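Local coordinates for McyG protein (Microcystis aeruginosa PCC 7806, PDB 4R0M) that binds phenylalanyl-adenylate and probably activates phenylalanine or related acids for loading onto its peptidyl carrier domain in microcystin synthesis, at residues 272-277 and 529-534; 221-226 and 247-252; 450-455 and 467-472. One frame throughout, in Å; residues are numbered along the deposited sequence.

Contact 1: 272-277 and 529-534; sequences WSPNFA and TSIGKV. With FA5 (adenosine-5'-[phenylalaninyl-phosphate]), chain C.
Pro274 and Ile531 have the nearest CA atoms across the contact, 7.6 Å apart, and no hydrogen bond crosses between the segments; 529-534 presents a type I turn, Thr529 to Gly532, to the end of strand 270-273 and the start of helix 275-282. Phe276 lays its edge against that turn. Its CE2 lies 3.3 Å from Ile531 O, close to the plane of the ring, and meets Gly532 O more obliquely at 3.5 Å. Lys528 NZ donates a hydrogen bond to Gly532 O. Pro274 CG adds a contact of 3.6 Å to Ile531 O.

Directly after the turn comes Lys533, probably the A10 lysine of adenylation domains, on the C-terminal subdomain, which is here closed over the N-terminal subdomain and the adenylate. Lys533, bent at chi3 (72°), brings NZ 3.1 Å from the ribose O4' of the ligand in a hydrogen bond. Ile531 sends CD1 to 3.4 Å from the acyl O of the ligand, while its other branch, CG2, touches Trp272 CH2 at 4.2 Å. The indole packs one face on the ligand's phenyl group, Trp272 CZ2 being 3.3 Å from CD2 of the ligand, and NE1 is tied to Ala304 O.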
loop_
_atom_site.group_PDB
_atom_site.type_symbol
_atom_site.label_atom_id
_atom_site.label_comp_id
_atom_site.label_asym_id
_atom_site.label_seq_id
_atom_site.Cartn_x
_atom_site.Cartn_y
_atom_site.Cartn_z
ATOM N N TRP A 272 3.051 9.393 4.893
ATOM C CA TRP A 272 2.170 8.229 5.012
ATOM C C TRP A 272 2.903 6.943 5.300
ATOM O O TRP A 272 4.024 6.727 4.827
ATOM C CB TRP A 272 1.307 8.095 3.750
ATOM C CG TRP A 272 0.780 6.705 3.471
ATOM C CD1 TRP A 272 -0.121 5.960 4.236
ATOM C CD2 TRP A 272 1.094 5.852 2.320
ATOM N NE1 TRP A 272 -0.364 4.742 3.655
ATOM C CE2 TRP A 272 0.330 4.612 2.506
ATOM C CE3 TRP A 272 1.902 5.985 1.197
ATOM C CZ2 TRP A 272 0.394 3.568 1.596
ATOM C CZ3 TRP A 272 1.956 4.924 0.285
ATOM C CH2 TRP A 272 1.219 3.747 0.481
ATOM N N SER A 273 2.261 6.093 6.103
ATOM C CA SER A 273 2.651 4.694 6.284
ATOM C C SER A 273 1.444 3.897 6.787
ATOM O O SER A 273 0.484 4.485 7.296
ATOM C CB SER A 273 3.809 4.570 7.277
ATOM O OG SER A 273 3.346 4.581 8.617
ATOM N N PRO A 274 1.476 2.557 6.640
ATOM C CA PRO A 274 0.431 1.741 7.258
ATOM C C PRO A 274 0.610 1.673 8.769
ATOM O O PRO A 274 1.629 2.129 9.294
ATOM C CB PRO A 274 0.644 0.350 6.637
ATOM C CG PRO A 274 1.534 0.568 5.461
ATOM C CD PRO A 274 2.398 1.731 5.842
ATOM N N ASN A 275 -0.377 1.099 9.450
ATOM C CA ASN A 275 -0.391 1.031 10.909
ATOM C C ASN A 275 0.874 0.455 11.557
ATOM O O ASN A 275 1.336 0.980 12.574
ATOM C CB ASN A 275 -1.626 0.272 11.396
ATOM C CG ASN A 275 -1.765 0.296 12.903
ATOM O OD1 ASN A 275 -2.228 1.282 13.484
ATOM N ND2 ASN A 275 -1.360 -0.793 13.551
ATOM N N PHE A 276 1.435 -0.605 10.972
ATOM C CA PHE A 276 2.585 -1.293 11.572
ATOM C C PHE A 276 3.795 -0.379 11.777
ATOM O O PHE A 276 4.537 -0.527 12.753
ATOM C CB PHE A 276 2.975 -2.553 10.777
ATOM C CG PHE A 276 3.662 -2.269 9.468
ATOM C CD1 PHE A 276 5.031 -2.008 9.419
ATOM C CD2 PHE A 276 2.947 -2.278 8.278
ATOM C CE1 PHE A 276 5.662 -1.744 8.214
ATOM C CE2 PHE A 276 3.575 -2.023 7.070
ATOM C CZ PHE A 276 4.934 -1.754 7.037
ATOM N N ALA A 277 3.988 0.561 10.854
ATOM C CA ALA A 277 5.127 1.474 10.913
ATOM C C ALA A 277 5.011 2.452 12.082
ATOM O O ALA A 277 6.020 2.831 12.684
ATOM C CB ALA A 277 5.279 2.214 9.601
ATOM N N THR A 529 2.187 -7.810 1.056
ATOM C CA THR A 529 2.068 -6.934 -0.107
ATOM C C THR A 529 3.273 -6.003 -0.103
ATOM O O THR A 529 3.982 -5.912 0.900
ATOM C CB THR A 529 0.775 -6.093 -0.073
ATOM O OG1 THR A 529 0.742 -5.306 1.125
ATOM C CG2 THR A 529 -0.461 -6.982 -0.131
ATOM N N SER A 530 3.506 -5.317 -1.218
ATOM C CA SER A 530 4.643 -4.402 -1.351
ATOM C C SER A 530 4.752 -3.428 -0.180
ATOM O O SER A 530 5.854 -3.103 0.258
ATOM C CB SER A 530 4.555 -3.626 -2.667
ATOM O OG SER A 530 3.350 -2.880 -2.735
ATOM N N ILE A 531 3.604 -2.992 0.335
ATOM C CA ILE A 531 3.567 -2.007 1.417
ATOM C C ILE A 531 3.700 -2.580 2.835
ATOM O O ILE A 531 3.683 -1.828 3.816
ATOM C CB ILE A 531 2.331 -1.078 1.318
ATOM C CG1 ILE A 531 1.015 -1.858 1.400
ATOM C CG2 ILE A 531 2.422 -0.221 0.063
ATOM C CD1 ILE A 531 -0.190 -0.980 1.671
ATOM N N GLY A 532 3.832 -3.901 2.939
ATOM C CA GLY A 532 4.097 -4.555 4.220
ATOM C C GLY A 532 2.873 -5.034 4.981
ATOM O O GLY A 532 2.965 -5.361 6.164
ATOM N N LYS A 533 1.729 -5.067 4.306
ATOM C CA LYS A 533 0.506 -5.604 4.885
ATOM C C LYS A 533 0.509 -7.124 4.753
ATOM O O LYS A 533 0.565 -7.658 3.639
ATOM C CB LYS A 533 -0.724 -5.006 4.195
ATOM C CG LYS A 533 -2.055 -5.584 4.660
ATOM C CD LYS A 533 -3.243 -4.950 3.943
ATOM C CE LYS A 533 -3.348 -5.398 2.492
ATOM N NZ LYS A 533 -4.602 -4.915 1.850
ATOM N N VAL A 534 0.456 -7.810 5.894
ATOM C CA VAL A 534 0.402 -9.270 5.938
ATOM C C VAL A 534 -0.880 -9.756 5.261
ATOM O O VAL A 534 -1.984 -9.403 5.680
ATOM C CB VAL A 534 0.473 -9.806 7.389
ATOM C CG1 VAL A 534 0.296 -11.317 7.425
ATOM C CG2 VAL A 534 1.787 -9.418 8.049
HETATM C C FA5 C . -3.822 -0.084 -0.446
HETATM O O FA5 C . -3.323 -0.739 0.461
HETATM C CA FA5 C . -4.330 1.310 -0.179
HETATM N N FA5 C . -5.178 1.178 0.981
HETATM C CB FA5 C . -3.197 2.295 0.144
HETATM C CG FA5 C . -3.549 3.722 0.581
HETATM C CD1 FA5 C . -4.811 4.112 1.034
HETATM C CD2 FA5 C . -2.545 4.699 0.540
HETATM C CE1 FA5 C . -5.060 5.434 1.422
HETATM C CE2 FA5 C . -2.780 6.021 0.932
HETATM C CZ FA5 C . -4.048 6.393 1.375
HETATM P P FA5 C . -4.443 -2.222 -2.007
HETATM O OP1 FA5 C . -3.251 -3.141 -1.970
HETATM O OP2 FA5 C . -5.326 -2.228 -3.229
HETATM O OP3 FA5 C . -3.934 -0.699 -1.768
HETATM O "O5'" FA5 C . -5.343 -2.599 -0.724
HETATM C "C5'" FA5 C . -6.600 -1.981 -0.457
HETATM C "C4'" FA5 C . -7.193 -2.632 0.783
HETATM O "O4'" FA5 C . -6.418 -2.362 1.958
HETATM C "C3'" FA5 C . -8.579 -2.118 1.115
HETATM O "O3'" FA5 C . -9.589 -2.756 0.335
HETATM C "C2'" FA5 C . -8.695 -2.459 2.583
HETATM O "O2'" FA5 C . -9.088 -3.826 2.752
HETATM C "C1'" FA5 C . -7.280 -2.300 3.098
HETATM N N9 FA5 C . -7.164 -0.980 3.769
HETATM C C8 FA5 C . -6.597 0.122 3.244
HETATM N N7 FA5 C . -6.644 1.167 4.106
HETATM C C5 FA5 C . -7.265 0.740 5.220
HETATM C C6 FA5 C . -7.650 1.328 6.527
HETATM N N6 FA5 C . -7.376 2.619 6.823
HETATM N N1 FA5 C . -8.290 0.533 7.418
HETATM C C2 FA5 C . -8.576 -0.756 7.139
HETATM N N3 FA5 C . -8.251 -1.357 5.979
HETATM C C4 FA5 C . -7.609 -0.676 4.993
#

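Contact 2: 221-226 and 247-252; sequences WMPLDH and VPMELV. With FA5 (adenosine-5'-[phenylalaninyl-phosphate]), chain C.
Trp221 runs its side chain past Val247 and Val252, with Met249 alongside. The backbones are already close at its root, where CA approaches Val247 O at 3.2 Å in a C-H...O contact. CB then faces Val247 CB at 4.0 Å. With chi1 at 64°, CG sits between the backbone N and the carbonyl carbon, and the indole turns onto the first turn of helix 249-254. CG and CD2 pass the CG2 and CB atoms of Val252. CE3 makes the ring's shortest contact with the other segment, 3.4 Å to Val252 CB, and lies 3.8 Å from Met249 CG. Farther out, CZ3 and CH2 lie against Val252 CG1, which stands 3.7 Å from the six-membered ring centroid and 12° off its normal, a CH-pi contact. CE of Met222, a selenomethionine, covers the opposite face. Beside it, the selenium of Met249 meets Pro223 CD at 3.7 Å, and one water donates to both Met222 O and Val247 O. Farther along, His226 N-caps helix 227-240 through ND1 and gives a weak NE2 bond, 3.0 Å, to the ligand's OP3. The two segments leave neighbouring parallel strands, 217-220 and 243-246, joined by that helix in a beta-alpha-beta crossover.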
loop_
_atom_site.group_PDB
_atom_site.type_symbol
_atom_site.label_atom_id
_atom_site.label_comp_id
_atom_site.label_asym_id
_atom_site.label_seq_id
_atom_site.Cartn_x
_atom_site.Cartn_y
_atom_site.Cartn_z
ATOM N N TRP A 221 8.035 6.729 1.601
ATOM C CA TRP A 221 9.028 5.676 1.791
ATOM C C TRP A 221 8.485 4.301 1.496
ATOM O O TRP A 221 9.109 3.294 1.822
ATOM C CB TRP A 221 9.680 5.763 3.168
ATOM C CG TRP A 221 8.748 5.535 4.329
ATOM C CD1 TRP A 221 7.813 6.420 4.860
ATOM C CD2 TRP A 221 8.657 4.333 5.172
ATOM N NE1 TRP A 221 7.159 5.860 5.927
ATOM C CE2 TRP A 221 7.617 4.611 6.169
ATOM C CE3 TRP A 221 9.297 3.095 5.190
ATOM C CZ2 TRP A 221 7.258 3.679 7.134
ATOM C CZ3 TRP A 221 8.925 2.164 6.168
ATOM C CH2 TRP A 221 7.931 2.450 7.114
HETATM N N MSE A 222 7.346 4.223 0.843
HETATM C CA MSE A 222 6.779 2.983 0.383
HETATM C C MSE A 222 7.267 2.685 -0.980
HETATM O O MSE A 222 7.639 3.592 -1.651
HETATM C CB MSE A 222 5.276 3.083 0.312
HETATM C CG MSE A 222 4.577 3.159 1.661
HETATM SE SE MSE A 222 4.794 1.740 2.955
HETATM C CE MSE A 222 5.974 2.643 4.136
ATOM N N PRO A 223 7.305 1.445 -1.400
ATOM C CA PRO A 223 7.794 1.136 -2.749
ATOM C C PRO A 223 6.926 1.769 -3.837
ATOM O O PRO A 223 5.711 1.882 -3.678
ATOM C CB PRO A 223 7.733 -0.398 -2.820
ATOM C CG PRO A 223 6.862 -0.818 -1.690
ATOM C CD PRO A 223 7.012 0.226 -0.627
ATOM N N LEU A 224 7.566 2.164 -4.933
ATOM C CA LEU A 224 6.932 2.989 -5.958
ATOM C C LEU A 224 5.878 2.294 -6.810
ATOM O O LEU A 224 5.112 2.962 -7.498
ATOM C CB LEU A 224 7.994 3.634 -6.856
ATOM C CG LEU A 224 8.899 4.714 -6.255
ATOM C CD1 LEU A 224 9.863 5.216 -7.314
ATOM C CD2 LEU A 224 8.100 5.875 -5.687
ATOM N N ASP A 225 5.832 0.965 -6.772
ATOM C CA ASP A 225 4.842 0.217 -7.556
ATOM C C ASP A 225 3.438 0.288 -6.959
ATOM O O ASP A 225 2.459 -0.004 -7.641
ATOM C CB ASP A 225 5.263 -1.246 -7.735
ATOM C CG ASP A 225 5.523 -1.942 -6.419
ATOM O OD1 ASP A 225 6.643 -1.789 -5.884
ATOM O OD2 ASP A 225 4.613 -2.642 -5.927
ATOM N N HIS A 226 3.343 0.671 -5.690
ATOM C CA HIS A 226 2.050 0.772 -5.021
ATOM C C HIS A 226 1.334 2.067 -5.321
ATOM O O HIS A 226 1.964 3.112 -5.494
ATOM C CB HIS A 226 2.213 0.588 -3.524
ATOM C CG HIS A 226 0.911 0.385 -2.800
ATOM N ND1 HIS A 226 0.218 1.404 -2.264
ATOM C CD2 HIS A 226 0.175 -0.773 -2.545
ATOM C CE1 HIS A 226 -0.902 0.930 -1.691
ATOM N NE2 HIS A 226 -0.927 -0.404 -1.861
ATOM N N VAL A 247 12.025 7.915 -0.517
ATOM C CA VAL A 247 13.034 7.185 0.247
ATOM C C VAL A 247 12.795 5.687 0.051
ATOM O O VAL A 247 11.643 5.251 0.059
ATOM C CB VAL A 247 12.936 7.520 1.756
ATOM C CG1 VAL A 247 14.195 7.091 2.499
ATOM C CG2 VAL A 247 12.681 9.007 1.970
ATOM N N PRO A 248 13.872 4.893 -0.133
ATOM C CA PRO A 248 13.685 3.439 -0.227
ATOM C C PRO A 248 13.225 2.869 1.115
ATOM O O PRO A 248 13.729 3.280 2.165
ATOM C CB PRO A 248 15.086 2.914 -0.583
ATOM C CG PRO A 248 15.881 4.112 -0.995
ATOM C CD PRO A 248 15.293 5.266 -0.245
HETATM N N MSE A 249 12.270 1.942 1.070
HETATM C CA MSE A 249 11.622 1.410 2.276
HETATM C C MSE A 249 12.606 0.808 3.242
HETATM O O MSE A 249 12.493 1.015 4.452
HETATM C CB MSE A 249 10.567 0.374 1.890
HETATM C CG MSE A 249 9.707 -0.011 3.093
HETATM SE SE MSE A 249 8.246 -1.227 2.579
HETATM C CE MSE A 249 9.289 -2.636 1.678
ATOM N N GLU A 250 13.582 0.070 2.718
ATOM C CA GLU A 250 14.565 -0.623 3.550
ATOM C C GLU A 250 15.385 0.320 4.441
ATOM O O GLU A 250 15.793 -0.063 5.536
ATOM C CB GLU A 250 15.476 -1.529 2.704
ATOM C CG GLU A 250 16.363 -0.809 1.691
ATOM C CD GLU A 250 15.744 -0.686 0.305
ATOM O OE1 GLU A 250 16.516 -0.717 -0.679
ATOM O OE2 GLU A 250 14.502 -0.557 0.185
ATOM N N LEU A 251 15.605 1.550 3.978
ATOM C CA LEU A 251 16.335 2.552 4.757
ATOM C C LEU A 251 15.603 2.902 6.057
ATOM O O LEU A 251 16.227 3.021 7.112
ATOM C CB LEU A 251 16.593 3.810 3.921
ATOM C CG LEU A 251 17.504 4.897 4.510
ATOM C CD1 LEU A 251 18.322 5.561 3.412
ATOM C CD2 LEU A 251 16.722 5.940 5.301
ATOM N N VAL A 252 14.286 3.069 5.970
ATOM C CA VAL A 252 13.469 3.352 7.150
ATOM C C VAL A 252 13.242 2.092 8.000
ATOM O O VAL A 252 13.145 2.179 9.218
ATOM C CB VAL A 252 12.124 4.015 6.779
ATOM C CG1 VAL A 252 11.301 4.325 8.025
ATOM C CG2 VAL A 252 12.357 5.290 5.981
HETATM C C FA5 C . -3.822 -0.084 -0.446
HETATM O O FA5 C . -3.323 -0.739 0.461
HETATM C CA FA5 C . -4.330 1.310 -0.179
HETATM N N FA5 C . -5.178 1.178 0.981
HETATM C CB FA5 C . -3.197 2.295 0.144
HETATM C CG FA5 C . -3.549 3.722 0.581
HETATM C CD1 FA5 C . -4.811 4.112 1.034
HETATM C CD2 FA5 C . -2.545 4.699 0.540
HETATM C CE1 FA5 C . -5.060 5.434 1.422
HETATM C CE2 FA5 C . -2.780 6.021 0.932
HETATM C CZ FA5 C . -4.048 6.393 1.375
HETATM P P FA5 C . -4.443 -2.222 -2.007
HETATM O OP1 FA5 C . -3.251 -3.141 -1.970
HETATM O OP2 FA5 C . -5.326 -2.228 -3.229
HETATM O OP3 FA5 C . -3.934 -0.699 -1.768
HETATM O "O5'" FA5 C . -5.343 -2.599 -0.724
HETATM C "C5'" FA5 C . -6.600 -1.981 -0.457
HETATM C "C4'" FA5 C . -7.193 -2.632 0.783
HETATM O "O4'" FA5 C . -6.418 -2.362 1.958
HETATM C "C3'" FA5 C . -8.579 -2.118 1.115
HETATM O "O3'" FA5 C . -9.589 -2.756 0.335
HETATM C "C2'" FA5 C . -8.695 -2.459 2.583
HETATM O "O2'" FA5 C . -9.088 -3.826 2.752
HETATM C "C1'" FA5 C . -7.280 -2.300 3.098
HETATM N N9 FA5 C . -7.164 -0.980 3.769
HETATM C C8 FA5 C . -6.597 0.122 3.244
HETATM N N7 FA5 C . -6.644 1.167 4.106
HETATM C C5 FA5 C . -7.265 0.740 5.220
HETATM C C6 FA5 C . -7.650 1.328 6.527
HETATM N N6 FA5 C . -7.376 2.619 6.823
HETATM N N1 FA5 C . -8.290 0.533 7.418
HETATM C C2 FA5 C . -8.576 -0.756 7.139
HETATM N N3 FA5 C . -8.251 -1.357 5.979
HETATM C C4 FA5 C . -7.609 -0.676 4.993
HETATM O O HOH W 1 10.455 4.143 -2.182
#

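Contact 3: 450-455 and 467-472; sequences HELETT and TAAFAV
Glu453 and Leu452 of helix 449-457 meet Ala469 on an edge strand, 468-474, of the small three-stranded sheet in the C-terminal subdomain of this adenylate-forming fold. Helix and strand run in roughly opposite senses, the axes of the two short segments 7.4 Å apart at an angle of 139°, and on the strand side the contact involves only Thr467 to Ala469.

The tight part centres on Glu453. Its CG is anti to the carbonyl carbon (chi1 -77°), and the chain beyond is extended, so the acid reaches along Thr467 and Ala468 to the next peptide. There OE2 accepts from Ala469 N at 2.8 Å, with an N-H...O angle of 144°, through the lone pair that faces away from OE1. Ala468 and Phe470 bond to strand 479-486, while the N-H of Ala469, between them, is taken by the carboxylate. Lys536 is a second, long and weak partner of OE2. Next to this bond the methyl of Ala469 lies 4.0 Å from Leu452 CB, and Thr467 CG2 brushes Glu453 CG at 4.1 Å. Phe511 of helix 498-511 continues the apolar layer beyond Leu452.

Packing thins quickly on both flanks. Phe470 points away from the helix, to the face of the sheet where Lys540 of helix 536-545 lies, and Val472 is far from helix 449-457 altogether. On the helix, His450 and Thr454 also point away from the strand, on a partly exposed side. There Thr454 OG1 donates to His450 O at 2.7 Å, from the face of that carbonyl opposite Thr454 N.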
loop_
_atom_site.group_PDB
_atom_site.type_symbol
_atom_site.label_atom_id
_atom_site.label_comp_id
_atom_site.label_asym_id
_atom_site.label_seq_id
_atom_site.Cartn_x
_atom_site.Cartn_y
_atom_site.Cartn_z
ATOM N N HIS A 450 -6.962 -7.213 14.171
ATOM C CA HIS A 450 -6.012 -6.148 14.506
ATOM C C HIS A 450 -5.793 -5.994 15.989
ATOM O O HIS A 450 -4.657 -5.804 16.426
ATOM C CB HIS A 450 -6.414 -4.823 13.858
ATOM C CG HIS A 450 -7.534 -4.098 14.572
ATOM N ND1 HIS A 450 -8.831 -4.435 14.419
ATOM C CD2 HIS A 450 -7.511 -3.020 15.458
ATOM C CE1 HIS A 450 -9.597 -3.620 15.169
ATOM N NE2 HIS A 450 -8.788 -2.754 15.803
ATOM N N GLU A 451 -6.872 -6.087 16.770
ATOM C CA GLU A 451 -6.791 -6.046 18.233
ATOM C C GLU A 451 -5.924 -7.184 18.750
ATOM O O GLU A 451 -5.002 -6.965 19.541
ATOM C CB GLU A 451 -8.180 -6.165 18.859
ATOM C CG GLU A 451 -9.010 -4.895 18.857
ATOM C CD GLU A 451 -10.344 -5.091 19.554
ATOM O OE1 GLU A 451 -10.348 -5.485 20.743
ATOM O OE2 GLU A 451 -11.389 -4.859 18.914
ATOM N N LEU A 452 -6.230 -8.397 18.291
ATOM C CA LEU A 452 -5.467 -9.588 18.649
ATOM C C LEU A 452 -3.997 -9.410 18.300
ATOM O O LEU A 452 -3.127 -9.600 19.150
ATOM C CB LEU A 452 -6.041 -10.826 17.953
ATOM C CG LEU A 452 -7.425 -11.296 18.411
ATOM C CD1 LEU A 452 -8.122 -12.084 17.310
ATOM C CD2 LEU A 452 -7.338 -12.109 19.697
ATOM N N GLU A 453 -3.739 -9.012 17.054
ATOM C CA GLU A 453 -2.382 -8.773 16.562
ATOM C C GLU A 453 -1.638 -7.708 17.367
ATOM O O GLU A 453 -0.473 -7.900 17.712
ATOM C CB GLU A 453 -2.403 -8.410 15.076
ATOM C CG GLU A 453 -2.612 -9.605 14.157
ATOM C CD GLU A 453 -3.311 -9.248 12.858
ATOM O OE1 GLU A 453 -3.226 -8.081 12.418
ATOM O OE2 GLU A 453 -3.948 -10.145 12.271
ATOM N N THR A 454 -2.314 -6.600 17.672
ATOM C CA THR A 454 -1.719 -5.532 18.482
ATOM C C THR A 454 -1.360 -6.062 19.869
ATOM O O THR A 454 -0.256 -5.820 20.364
ATOM C CB THR A 454 -2.655 -4.309 18.613
ATOM O OG1 THR A 454 -3.062 -3.873 17.311
ATOM C CG2 THR A 454 -1.954 -3.155 19.327
ATOM N N THR A 455 -2.293 -6.799 20.473
ATOM C CA THR A 455 -2.095 -7.399 21.795
ATOM C C THR A 455 -0.892 -8.343 21.802
ATOM O O THR A 455 -0.071 -8.301 22.721
ATOM C CB THR A 455 -3.360 -8.142 22.270
ATOM O OG1 THR A 455 -4.496 -7.283 22.131
ATOM C CG2 THR A 455 -3.230 -8.564 23.728
ATOM N N THR A 467 2.915 -10.374 12.233
ATOM C CA THR A 467 1.958 -11.103 13.013
ATOM C C THR A 467 0.620 -11.169 12.332
ATOM O O THR A 467 0.265 -10.278 11.656
ATOM C CB THR A 467 1.823 -10.486 14.391
ATOM O OG1 THR A 467 3.091 -10.452 15.003
ATOM C CG2 THR A 467 0.954 -11.292 15.220
ATOM N N ALA A 468 -0.085 -12.276 12.463
ATOM C CA ALA A 468 -1.410 -12.448 11.870
ATOM C C ALA A 468 -2.328 -13.281 12.761
ATOM O O ALA A 468 -1.881 -14.210 13.438
ATOM C CB ALA A 468 -1.300 -13.078 10.491
ATOM N N ALA A 469 -3.611 -12.933 12.756
ATOM C CA ALA A 469 -4.624 -13.688 13.474
ATOM C C ALA A 469 -5.805 -13.976 12.550
ATOM O O ALA A 469 -6.394 -13.058 11.974
ATOM C CB ALA A 469 -5.077 -12.927 14.711
ATOM N N PHE A 470 -6.136 -15.256 12.404
ATOM C CA PHE A 470 -7.249 -15.682 11.553
ATOM C C PHE A 470 -7.923 -16.935 12.104
ATOM O O PHE A 470 -7.343 -17.652 12.923
ATOM C CB PHE A 470 -6.781 -15.910 10.107
ATOM C CG PHE A 470 -5.686 -16.931 9.973
ATOM C CD1 PHE A 470 -4.350 -16.557 10.083
ATOM C CD2 PHE A 470 -5.988 -18.268 9.731
ATOM C CE1 PHE A 470 -3.337 -17.496 9.961
ATOM C CE2 PHE A 470 -4.979 -19.211 9.610
ATOM C CZ PHE A 470 -3.652 -18.824 9.720
ATOM N N ALA A 471 -9.143 -17.192 11.642
ATOM C CA ALA A 471 -9.936 -18.324 12.114
ATOM C C ALA A 471 -10.247 -19.330 11.007
ATOM O O ALA A 471 -10.711 -18.954 9.926
ATOM C CB ALA A 471 -11.223 -17.833 12.762
ATOM N N VAL A 472 -9.983 -20.608 11.284
ATOM C CA VAL A 472 -10.388 -21.699 10.392
ATOM C C VAL A 472 -11.428 -22.584 11.079
ATOM O O VAL A 472 -11.484 -22.653 12.310
ATOM C CB VAL A 472 -9.194 -22.559 9.895
ATOM C CG1 VAL A 472 -8.043 -21.683 9.418
ATOM C CG2 VAL A 472 -8.720 -23.538 10.962
#

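Overall arrangement
Contacts 1 and 2 lie near the centre of the structure, 10 Å apart between their own centres, and share the adenylate. Contacts 1 and 3 are buried and contact 2 partly so, though contact 3 lies farther out, about 19 Å from the centre of the chain, in the C-terminal subdomain. Contact 2 stays within the N-terminal subdomain and is held by aromatic and apolar packing plus a bridging water. Contact 1 joins the two subdomains without a direct hydrogen bond, whereas contact 3 relies on a carboxylate gripping a strand edge. Contacts 1 and 2 meet where Ile531 CG2 packs on His226 CG at 3.3 Å. Segment 529-534 also reaches contact 3, through Val534 on Ala468.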